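Local coordinates for protein beta-agarase B (Zobellia galactanivorans, PDB 4ATF) that cleaves the beta-1,4 linkages of agarose at random along the chain, with retention of anomeric configuration, as a family 16 glycoside hydrolase, at residues A[56-61]-A[71-76]; A[83-88]-A[292-297]; A[120-125]-A[279-284]. The protein carries 1 engineered substitution. All coordinates share one frame; numbering follows the deposited sequence.

Interaction 1: residues A[56-61]-A[71-76]; sequences DDFYHN and WKRDRS. With AAL (3,6-anhydro-alpha-L-galactopyranose), chain E; GAL (beta-D-galactopyranose), chain B; AAL (3,6-anhydro-alpha-L-galactopyranose), chain C.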
loop_
_atom_site.group_PDB
_atom_site.type_symbol
_atom_site.label_atom_id
_atom_site.label_comp_id
_atom_site.label_asym_id
_atom_site.label_seq_id
_atom_site.Cartn_x
_atom_site.Cartn_y
_atom_site.Cartn_z
ATOM N N ASP A 56 4.925 14.200 -3.594
ATOM C CA ASP A 56 3.918 15.212 -3.196
ATOM C C ASP A 56 3.278 14.729 -1.894
ATOM O O ASP A 56 2.998 13.491 -1.773
ATOM C CB ASP A 56 2.827 15.287 -4.283
ATOM C CG ASP A 56 1.779 16.396 -3.995
ATOM O OD1 ASP A 56 2.032 17.336 -3.198
ATOM O OD2 ASP A 56 0.683 16.298 -4.568
ATOM N N ASP A 57 3.017 15.628 -0.925
ATOM C CA ASP A 57 2.538 15.122 0.388
ATOM C C ASP A 57 1.010 15.076 0.446
ATOM O O ASP A 57 0.376 15.406 1.467
ATOM C CB ASP A 57 3.153 15.869 1.608
ATOM C CG ASP A 57 2.985 17.433 1.536
ATOM O OD1 ASP A 57 2.502 17.980 0.476
ATOM O OD2 ASP A 57 3.358 18.119 2.557
ATOM N N PHE A 58 0.411 14.561 -0.645
ATOM C CA PHE A 58 -1.040 14.317 -0.644
ATOM C C PHE A 58 -1.346 13.126 -1.519
ATOM O O PHE A 58 -0.444 12.588 -2.179
ATOM C CB PHE A 58 -1.849 15.568 -1.095
ATOM C CG PHE A 58 -3.283 15.578 -0.527
ATOM C CD1 PHE A 58 -3.498 15.828 0.819
ATOM C CD2 PHE A 58 -4.391 15.267 -1.337
ATOM C CE1 PHE A 58 -4.799 15.816 1.415
ATOM C CE2 PHE A 58 -5.708 15.229 -0.769
ATOM C CZ PHE A 58 -5.901 15.497 0.624
ATOM N N TYR A 59 -2.606 12.706 -1.506
ATOM C CA TYR A 59 -3.142 11.754 -2.501
ATOM C C TYR A 59 -3.094 12.362 -3.916
ATOM O O TYR A 59 -2.814 13.523 -4.061
ATOM C CB TYR A 59 -4.552 11.370 -2.081
ATOM C CG TYR A 59 -5.254 10.359 -2.971
ATOM C CD1 TYR A 59 -4.844 8.984 -2.996
ATOM C CD2 TYR A 59 -6.417 10.727 -3.684
ATOM C CE1 TYR A 59 -5.575 8.009 -3.795
ATOM C CE2 TYR A 59 -7.121 9.762 -4.494
ATOM C CZ TYR A 59 -6.690 8.432 -4.531
ATOM O OH TYR A 59 -7.392 7.518 -5.321
ATOM N N HIS A 60 -3.319 11.568 -4.971
ATOM C CA HIS A 60 -3.027 12.098 -6.306
ATOM C C HIS A 60 -4.161 12.950 -6.895
ATOM O O HIS A 60 -4.039 13.415 -7.995
ATOM C CB HIS A 60 -2.470 11.047 -7.267
ATOM C CG HIS A 60 -3.460 10.029 -7.773
ATOM N ND1 HIS A 60 -3.105 9.064 -8.706
ATOM C CD2 HIS A 60 -4.764 9.795 -7.463
ATOM C CE1 HIS A 60 -4.162 8.303 -8.966
ATOM N NE2 HIS A 60 -5.181 8.721 -8.222
ATOM N N ASN A 61 -5.249 13.154 -6.144
ATOM C CA ASN A 61 -6.237 14.163 -6.505
ATOM C C ASN A 61 -6.790 14.667 -5.195
ATOM O O ASN A 61 -6.285 14.280 -4.150
ATOM C CB ASN A 61 -7.359 13.591 -7.415
ATOM C CG ASN A 61 -8.093 12.405 -6.785
ATOM O OD1 ASN A 61 -8.570 12.476 -5.658
ATOM N ND2 ASN A 61 -8.213 11.293 -7.543
ATOM N N TRP A 71 -7.187 12.892 4.848
ATOM C CA TRP A 71 -5.761 13.078 4.680
ATOM C C TRP A 71 -5.369 14.544 4.828
ATOM O O TRP A 71 -6.111 15.439 4.408
ATOM C CB TRP A 71 -5.274 12.586 3.322
ATOM C CG TRP A 71 -5.281 11.039 3.246
ATOM C CD1 TRP A 71 -4.798 10.133 4.188
ATOM C CD2 TRP A 71 -5.749 10.265 2.157
ATOM N NE1 TRP A 71 -4.949 8.836 3.735
ATOM C CE2 TRP A 71 -5.560 8.887 2.496
ATOM C CE3 TRP A 71 -6.330 10.588 0.911
ATOM C CZ2 TRP A 71 -5.920 7.826 1.602
ATOM C CZ3 TRP A 71 -6.684 9.517 0.033
ATOM C CH2 TRP A 71 -6.488 8.174 0.400
ATOM N N LYS A 72 -4.152 14.777 5.332
ATOM C CA LYS A 72 -3.578 16.143 5.525
ATOM C C LYS A 72 -2.116 16.156 5.124
ATOM O O LYS A 72 -1.353 15.195 5.419
ATOM C CB LYS A 72 -3.713 16.533 7.017
ATOM C CG LYS A 72 -5.161 16.862 7.445
ATOM C CD LYS A 72 -5.656 18.230 6.797
ATOM C CE LYS A 72 -7.040 18.535 7.307
ATOM N NZ LYS A 72 -7.636 19.782 6.741
ATOM N N ARG A 73 -1.694 17.232 4.453
ATOM C CA ARG A 73 -0.277 17.418 4.076
ATOM C C ARG A 73 0.619 17.385 5.311
ATOM O O ARG A 73 1.681 16.825 5.261
ATOM C CB ARG A 73 -0.048 18.737 3.306
ATOM C CG ARG A 73 -0.653 18.655 1.902
ATOM C CD ARG A 73 -0.497 19.950 1.148
ATOM N NE ARG A 73 -1.198 19.914 -0.156
ATOM C CZ ARG A 73 -0.769 19.289 -1.237
ATOM N NH1 ARG A 73 0.376 18.608 -1.217
ATOM N NH2 ARG A 73 -1.507 19.347 -2.364
ATOM N N ASP A 74 0.158 17.968 6.415
ATOM C CA ASP A 74 0.983 18.074 7.604
ATOM C C ASP A 74 0.884 16.870 8.595
ATOM O O ASP A 74 1.319 16.975 9.761
ATOM C CB ASP A 74 0.675 19.412 8.292
ATOM C CG ASP A 74 -0.717 19.447 8.950
ATOM O OD1 ASP A 74 -1.513 18.487 8.849
ATOM O OD2 ASP A 74 -1.006 20.478 9.603
ATOM N N ARG A 75 0.397 15.724 8.105
ATOM C CA ARG A 75 0.461 14.502 8.906
ATOM C C ARG A 75 1.524 13.511 8.370
ATOM O O ARG A 75 1.567 12.332 8.775
ATOM C CB ARG A 75 -0.948 13.843 9.031
ATOM C CG ARG A 75 -1.875 14.588 10.036
ATOM C CD ARG A 75 -1.340 14.391 11.460
ATOM N NE ARG A 75 -2.007 15.200 12.510
ATOM C CZ ARG A 75 -1.694 16.483 12.794
ATOM N NH1 ARG A 75 -0.718 17.139 12.132
ATOM N NH2 ARG A 75 -2.318 17.114 13.770
ATOM N N SER A 76 2.311 13.957 7.406
ATOM C CA SER A 76 3.515 13.204 7.019
ATOM C C SER A 76 4.763 14.064 7.246
ATOM O O SER A 76 4.705 15.319 7.193
ATOM C CB SER A 76 3.414 12.743 5.534
ATOM O OG SER A 76 3.212 13.916 4.716
HETATM C C1 AAL E . -11.768 11.595 -7.233
HETATM C C2 AAL E . -11.406 12.200 -8.638
HETATM C C3 AAL E . -11.652 13.713 -8.590
HETATM C C4 AAL E . -13.060 14.010 -8.200
HETATM C C5 AAL E . -13.088 13.609 -6.743
HETATM C C6 AAL E . -11.874 14.455 -6.322
HETATM O O2 AAL E . -12.214 11.652 -9.684
HETATM O O3 AAL E . -10.951 14.267 -7.450
HETATM O O4 AAL E . -13.574 15.285 -8.441
HETATM O O5 AAL E . -12.994 12.169 -6.612
HETATM C C1 GAL B . -11.041 7.199 -5.301
HETATM C C2 GAL B . -10.922 8.202 -6.462
HETATM C C3 GAL B . -11.761 9.466 -6.172
HETATM C C4 GAL B . -13.206 9.088 -5.778
HETATM C C5 GAL B . -13.206 8.025 -4.660
HETATM C C6 GAL B . -14.668 7.754 -4.367
HETATM O O2 GAL B . -9.553 8.538 -6.776
HETATM O O3 GAL B . -11.833 10.203 -7.373
HETATM O O4 GAL B . -13.794 8.419 -6.881
HETATM O O5 GAL B . -12.436 6.852 -5.074
HETATM O O6 GAL B . -14.540 6.938 -3.255
HETATM C C1 AAL C . -9.228 2.413 -3.759
HETATM C C2 AAL C . -10.752 2.726 -3.841
HETATM C C3 AAL C . -10.969 3.775 -4.981
HETATM C C4 AAL C . -10.162 5.018 -4.895
HETATM C C5 AAL C . -8.757 4.473 -5.003
HETATM C C6 AAL C . -8.939 3.634 -6.300
HETATM O O2 AAL C . -11.192 3.260 -2.594
HETATM O O3 AAL C . -10.354 3.260 -6.221
HETATM O O4 AAL C . -10.372 6.055 -5.810
HETATM O O5 AAL C . -8.362 3.620 -3.894
HETATM O O HOH W 1 -1.305 17.849 -4.707
#
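Arg73 reaches between Asp56 and Asp57 in a salt-bridge network that ties two loops of the GH16 beta-sandwich together beside the agarose-binding cleft. A single nitrogen does the bridging: NH1 of Arg73 lies 2.8 Å from OD1 of Asp57 and 2.9 Å from OD1 of Asp56. Both oxygens sit near the guanidinium plane, but they are used differently, Asp57 OD1 nearly end-on to its C-O bond and Asp56 OD1 from its syn side but tilted 29° out of the carboxylate plane. Asp57, the centre of an inverse gamma turn, holds CG between its backbone N and carbonyl carbon (chi1 53°), which directs the carboxylate at the arginine; its other oxygen pairs with Lys47. With an alanine here, Arg73 NH1 would lose one of its two carboxylate partners and would probably depend on Asp56, while Lys47 would probably lose its charged partner here.

The aromatic side chains pack alongside. CB of Phe58 lies over one face of the Arg73 guanidinium, toward its rim, while the ring edge of Phe58 meets the carbonyl of Trp71, CE1 to O 3.3 Å. Trp71 lays CZ3 over a face of Tyr59, 3.4 Å from CG, with the ring planes inclined at 31°; its NE1 is bonded to the carbonyl of Thr261.

At the substrate end, two donors grip one galactose hydroxyl: O2 lies 2.8 Å from Tyr59 OH and 3.2 Å from Asn61 ND2.

Interaction 2: residues A[83-88]-A[292-297]; sequences LKMWAT and NTFGVD. With NA (sodium ion), chain I.
Leu83 lies beside Val296 on the buried side of the sheet, the two CB atoms 4.1 Å apart. On the same face Met85 brings its sulfur to the ring edge of Phe294, SD to CD2 4.4 Å, a loose touch. With CG anti to the backbone N (chi1 179°), the Phe294 ring stands on this face, where CG2 of Val296 lies over it toward the rim. Ile259 of strand 255-262 packs against Leu83, Met85 and Phe294, so this face looks into the sandwich interior.

The backbones form an antiparallel pair within the jelly-roll beta-sandwich of the GH16 fold, the axes of these short strand segments approaching to 4.6 Å. Leu83 and Val296 make a hydrogen-bonded pair: Val296 N gives a nearly straight bond to Leu83 O at 2.7 Å, answered by Leu83 N to Val296 O. In the next such pair Phe294 N meets Met85 O at 2.9 Å, whereas the return bond from Met85 N is weak. Between them, at the non-hydrogen-bonded pair Lys84-Gly295, CA of Gly295 approaches Leu83 O.

The opposite face carries Lys84, whose CB meets CG2 of Thr293 at 4.0 Å; OG1 of Thr293 bonds to Ile289 O. Just past Val296, Asp297 turns to a sodium ion, bound by the backbone O of Asp297 at 2.3 Å and its OD1 at 2.4 Å, with Asn37, Glu39, Gly81 and a water completing the site.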
loop_
_atom_site.group_PDB
_atom_site.type_symbol
_atom_site.label_atom_id
_atom_site.label_comp_id
_atom_site.label_asym_id
_atom_site.label_seq_id
_atom_site.Cartn_x
_atom_site.Cartn_y
_atom_site.Cartn_z
ATOM N N LEU A 83 10.686 7.971 6.625
ATOM C CA LEU A 83 9.401 8.586 6.341
ATOM C C LEU A 83 8.466 8.157 7.466
ATOM O O LEU A 83 8.377 6.946 7.759
ATOM C CB LEU A 83 8.857 8.050 4.973
ATOM C CG LEU A 83 7.383 8.391 4.591
ATOM C CD1 LEU A 83 7.166 9.962 4.455
ATOM C CD2 LEU A 83 6.991 7.676 3.338
ATOM N N LYS A 84 7.795 9.132 8.092
ATOM C CA LYS A 84 6.802 8.871 9.120
ATOM C C LYS A 84 5.458 9.595 8.853
ATOM O O LYS A 84 5.428 10.621 8.215
ATOM C CB LYS A 84 7.361 9.249 10.480
ATOM C CG LYS A 84 8.639 8.430 10.858
ATOM C CD LYS A 84 9.103 8.945 12.187
ATOM C CE LYS A 84 10.517 8.460 12.519
ATOM N NZ LYS A 84 10.924 8.723 13.938
ATOM N N MET A 85 4.357 9.061 9.359
ATOM C CA MET A 85 3.023 9.525 9.048
ATOM C C MET A 85 2.257 9.162 10.334
ATOM O O MET A 85 2.373 8.012 10.800
ATOM C CB MET A 85 2.524 8.610 7.900
ATOM C CG MET A 85 1.962 9.255 6.800
ATOM S SD MET A 85 1.857 7.865 5.656
ATOM C CE MET A 85 3.367 8.310 4.785
ATOM N N TRP A 86 1.466 10.062 10.907
ATOM C CA TRP A 86 0.714 9.694 12.113
ATOM C C TRP A 86 -0.737 10.130 12.048
ATOM O O TRP A 86 -1.121 10.834 11.117
ATOM C CB TRP A 86 1.401 10.221 13.409
ATOM C CG TRP A 86 1.199 11.658 13.824
ATOM C CD1 TRP A 86 0.552 12.082 14.959
ATOM C CD2 TRP A 86 1.720 12.843 13.198
ATOM N NE1 TRP A 86 0.600 13.448 15.064
ATOM C CE2 TRP A 86 1.303 13.956 14.002
ATOM C CE3 TRP A 86 2.464 13.084 12.041
ATOM C CZ2 TRP A 86 1.620 15.288 13.688
ATOM C CZ3 TRP A 86 2.797 14.431 11.716
ATOM C CH2 TRP A 86 2.383 15.507 12.555
ATOM N N ALA A 87 -1.534 9.751 13.045
ATOM C CA ALA A 87 -2.990 9.982 13.005
ATOM C C ALA A 87 -3.506 10.809 14.237
ATOM O O ALA A 87 -3.146 10.483 15.363
ATOM C CB ALA A 87 -3.715 8.607 12.981
ATOM N N THR A 88 -4.361 11.813 14.038
ATOM C CA THR A 88 -4.962 12.546 15.174
ATOM C C THR A 88 -6.445 12.772 14.868
ATOM O O THR A 88 -6.805 12.958 13.682
ATOM C CB THR A 88 -4.267 13.896 15.427
ATOM O OG1 THR A 88 -4.259 14.663 14.200
ATOM C CG2 THR A 88 -2.817 13.653 15.936
ATOM N N ASN A 292 0.339 4.860 16.597
ATOM C CA ASN A 292 -0.297 5.356 15.391
ATOM C C ASN A 292 0.641 6.114 14.447
ATOM O O ASN A 292 0.200 6.954 13.687
ATOM C CB ASN A 292 -1.479 6.245 15.800
ATOM C CG ASN A 292 -2.504 5.447 16.578
ATOM O OD1 ASN A 292 -3.293 4.741 15.974
ATOM N ND2 ASN A 292 -2.458 5.515 17.903
ATOM N N THR A 293 1.915 5.732 14.453
ATOM C CA THR A 293 2.895 6.266 13.548
ATOM C C THR A 293 3.433 5.120 12.646
ATOM O O THR A 293 3.948 4.126 13.140
ATOM C CB THR A 293 4.070 6.963 14.327
ATOM O OG1 THR A 293 3.524 8.013 15.124
ATOM C CG2 THR A 293 5.099 7.570 13.372
ATOM N N PHE A 294 3.298 5.292 11.340
ATOM C CA PHE A 294 3.735 4.327 10.331
ATOM C C PHE A 294 5.109 4.827 9.863
ATOM O O PHE A 294 5.254 6.026 9.542
ATOM C CB PHE A 294 2.699 4.320 9.191
ATOM C CG PHE A 294 3.037 3.377 8.054
ATOM C CD1 PHE A 294 3.701 2.142 8.296
ATOM C CD2 PHE A 294 2.724 3.730 6.750
ATOM C CE1 PHE A 294 4.036 1.263 7.217
ATOM C CE2 PHE A 294 2.999 2.866 5.671
ATOM C CZ PHE A 294 3.661 1.619 5.896
ATOM N N GLY A 295 6.124 3.954 9.901
ATOM C CA GLY A 295 7.511 4.357 9.557
ATOM C C GLY A 295 7.980 3.550 8.366
ATOM O O GLY A 295 7.737 2.317 8.304
ATOM N N VAL A 296 8.601 4.238 7.414
ATOM C CA VAL A 296 9.163 3.590 6.228
ATOM C C VAL A 296 10.635 3.962 6.205
ATOM O O VAL A 296 10.970 5.129 6.105
ATOM C CB VAL A 296 8.454 4.017 4.891
ATOM C CG1 VAL A 296 9.173 3.435 3.663
ATOM C CG2 VAL A 296 7.017 3.540 4.906
ATOM N N ASP A 297 11.521 2.979 6.362
ATOM C CA ASP A 297 12.972 3.231 6.348
ATOM C C ASP A 297 13.424 3.561 4.905
ATOM O O ASP A 297 14.203 4.503 4.685
ATOM C CB ASP A 297 13.702 1.979 6.906
ATOM C CG ASP A 297 15.219 2.167 7.042
ATOM O OD1 ASP A 297 15.710 3.307 6.916
ATOM O OD2 ASP A 297 15.934 1.156 7.269
HETATM NA NA NA I . 15.999 5.418 5.881
HETATM O O HOH W 2 18.273 4.678 5.719
#

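Interaction 3: residues A[120-125]-A[279-284]; sequences MNSTLA and YTPTDN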
loop_
_atom_site.group_PDB
_atom_site.type_symbol
_atom_site.label_atom_id
_atom_site.label_comp_id
_atom_site.label_asym_id
_atom_site.label_seq_id
_atom_site.Cartn_x
_atom_site.Cartn_y
_atom_site.Cartn_z
ATOM N N MET A 120 2.002 -0.288 11.718
ATOM C CA MET A 120 1.565 0.295 12.998
ATOM C C MET A 120 0.892 -0.684 13.968
ATOM O O MET A 120 0.154 -1.579 13.540
ATOM C CB MET A 120 0.515 1.385 12.743
ATOM C CG MET A 120 1.037 2.518 11.888
ATOM S SD MET A 120 -0.177 3.905 11.806
ATOM C CE MET A 120 -1.513 3.075 10.860
ATOM N N ASN A 121 1.048 -0.438 15.276
ATOM C CA ASN A 121 0.260 -1.126 16.290
ATOM C C ASN A 121 -1.085 -0.372 16.436
ATOM O O ASN A 121 -1.369 0.207 17.488
ATOM C CB ASN A 121 1.030 -1.112 17.619
ATOM C CG ASN A 121 0.361 -1.976 18.691
ATOM O OD1 ASN A 121 -0.611 -2.701 18.434
ATOM N ND2 ASN A 121 0.860 -1.863 19.910
ATOM N N SER A 122 -1.865 -0.354 15.345
ATOM C CA SER A 122 -3.138 0.340 15.248
ATOM C C SER A 122 -4.174 -0.446 14.414
ATOM O O SER A 122 -3.810 -1.349 13.566
ATOM C CB SER A 122 -2.845 1.669 14.504
ATOM O OG SER A 122 -4.032 2.475 14.347
ATOM N N THR A 123 -5.469 -0.081 14.557
ATOM C CA THR A 123 -6.488 -0.730 13.721
ATOM C C THR A 123 -6.533 -0.058 12.384
ATOM O O THR A 123 -7.133 -0.605 11.443
ATOM C CB THR A 123 -7.943 -0.646 14.364
ATOM O OG1 THR A 123 -8.193 0.701 14.800
ATOM C CG2 THR A 123 -8.025 -1.597 15.591
ATOM N N LEU A 124 -5.834 1.064 12.254
ATOM C CA LEU A 124 -5.756 1.725 10.932
ATOM C C LEU A 124 -4.876 0.928 9.992
ATOM O O LEU A 124 -3.989 0.209 10.468
ATOM C CB LEU A 124 -5.081 3.095 11.077
ATOM C CG LEU A 124 -5.903 4.142 11.854
ATOM C CD1 LEU A 124 -4.994 5.423 11.877
ATOM C CD2 LEU A 124 -7.247 4.414 11.282
ATOM N N ALA A 125 -5.126 1.021 8.683
ATOM C CA ALA A 125 -4.263 0.369 7.670
ATOM C C ALA A 125 -2.929 1.065 7.503
ATOM O O ALA A 125 -2.890 2.301 7.551
ATOM C CB ALA A 125 -4.995 0.273 6.256
ATOM N N TYR A 279 -13.652 -1.958 13.929
ATOM C CA TYR A 279 -12.176 -1.832 14.231
ATOM C C TYR A 279 -11.668 -0.463 13.779
ATOM O O TYR A 279 -11.279 -0.270 12.606
ATOM C CB TYR A 279 -11.369 -2.903 13.504
ATOM C CG TYR A 279 -11.824 -4.334 13.780
ATOM C CD1 TYR A 279 -11.537 -4.944 15.023
ATOM C CD2 TYR A 279 -12.481 -5.103 12.791
ATOM C CE1 TYR A 279 -11.915 -6.261 15.298
ATOM C CE2 TYR A 279 -12.867 -6.451 13.050
ATOM C CZ TYR A 279 -12.566 -7.011 14.317
ATOM O OH TYR A 279 -12.907 -8.326 14.666
ATOM N N THR A 280 -11.624 0.465 14.720
ATOM C CA THR A 280 -11.156 1.818 14.393
ATOM C C THR A 280 -10.646 2.443 15.736
ATOM O O THR A 280 -11.140 2.063 16.809
ATOM C CB THR A 280 -12.341 2.658 13.770
ATOM O OG1 THR A 280 -11.868 3.929 13.289
ATOM C CG2 THR A 280 -13.503 2.829 14.814
ATOM N N PRO A 281 -9.630 3.343 15.677
ATOM C CA PRO A 281 -9.037 3.814 16.948
ATOM C C PRO A 281 -10.035 4.589 17.809
ATOM O O PRO A 281 -10.852 5.366 17.292
ATOM C CB PRO A 281 -7.915 4.760 16.492
ATOM C CG PRO A 281 -7.592 4.357 15.083
ATOM C CD PRO A 281 -8.920 3.874 14.495
ATOM N N THR A 282 -10.019 4.341 19.099
ATOM C CA THR A 282 -10.768 5.187 20.046
ATOM C C THR A 282 -9.866 6.399 20.387
ATOM O O THR A 282 -8.663 6.395 20.042
ATOM C CB THR A 282 -11.041 4.415 21.373
ATOM O OG1 THR A 282 -9.778 4.071 21.943
ATOM C CG2 THR A 282 -11.868 3.091 21.114
ATOM N N ASP A 283 -10.426 7.405 21.075
ATOM C CA ASP A 283 -9.644 8.565 21.519
ATOM C C ASP A 283 -8.558 8.124 22.477
ATOM O O ASP A 283 -7.448 8.594 22.355
ATOM C CB ASP A 283 -10.531 9.672 22.114
ATOM C CG ASP A 283 -11.230 10.446 21.048
ATOM O OD1 ASP A 283 -10.790 10.460 19.866
ATOM O OD2 ASP A 283 -12.231 11.074 21.364
ATOM N N ASN A 284 -8.862 7.180 23.365
ATOM C CA ASN A 284 -7.842 6.616 24.251
ATOM C C ASN A 284 -6.637 6.004 23.475
ATOM O O ASN A 284 -5.466 6.214 23.826
ATOM C CB ASN A 284 -8.493 5.564 25.198
ATOM C CG ASN A 284 -7.558 5.117 26.337
ATOM O OD1 ASN A 284 -6.867 5.928 26.961
ATOM N ND2 ASN A 284 -7.532 3.825 26.595
#
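Pro281 rests its ring on Leu124 and Thr123, with no hydrogen bond passing between the two loops. CG of Leu124 lies 3.7 Å from CG of Pro281, and CD2 of Leu124 comes equally near to CD of Pro281; the two side chains cross at about a right angle. From the same loop, OG1 of Thr123 approaches CD of Pro281 to 3.3 Å; the adjoining proline N has no hydrogen to give it. Thr123 keeps OG1 between its backbone N and carbonyl carbon (chi1 47°), facing the proline, which leaves CG2 to meet CB of Tyr279 at 4.2 Å.

Behind these, Ser122 shapes the loop: its OG accepts from Leu124 N at 3.1 Å, with an N-H...O angle of 166°, closing an ST turn, and the same hydroxyl is hydrogen-bonded to Asn292. Arg267 bonds to the carbonyl of Thr123 in the same loop. In 279-284, the hydroxyl of Thr280 bonds to Asp263.

Farther along, Thr282 stands at the N-cap of helix 283-286. Tyr279 belongs to the glycan pocket, its side chain about 4 Å from a bound galactose, consistent with the contact backing one wall of the GH16 substrate cleft.

Overall arrangement
Interaction 1 comes first along the chain; interaction 2 then joins strand 82-89 to strand 293-306, spanning a long excursion within which both segments of interaction 3 lie. The centres of interactions 1 and 2 are about 13 Å apart, as are those of 2 and 3, while 1 and 3 stand about 20 Å apart without touching. The strand pair thus links the two outer contacts: Arg75 meets Thr88 and Trp86 on one side, and Asn292 meets Ser122, with Met120 packed on Phe294, on the other. Interactions 1 and 3 each contribute residues to the glycan pocket, whereas interaction 2 runs along neighbouring strands and ends at the sodium site.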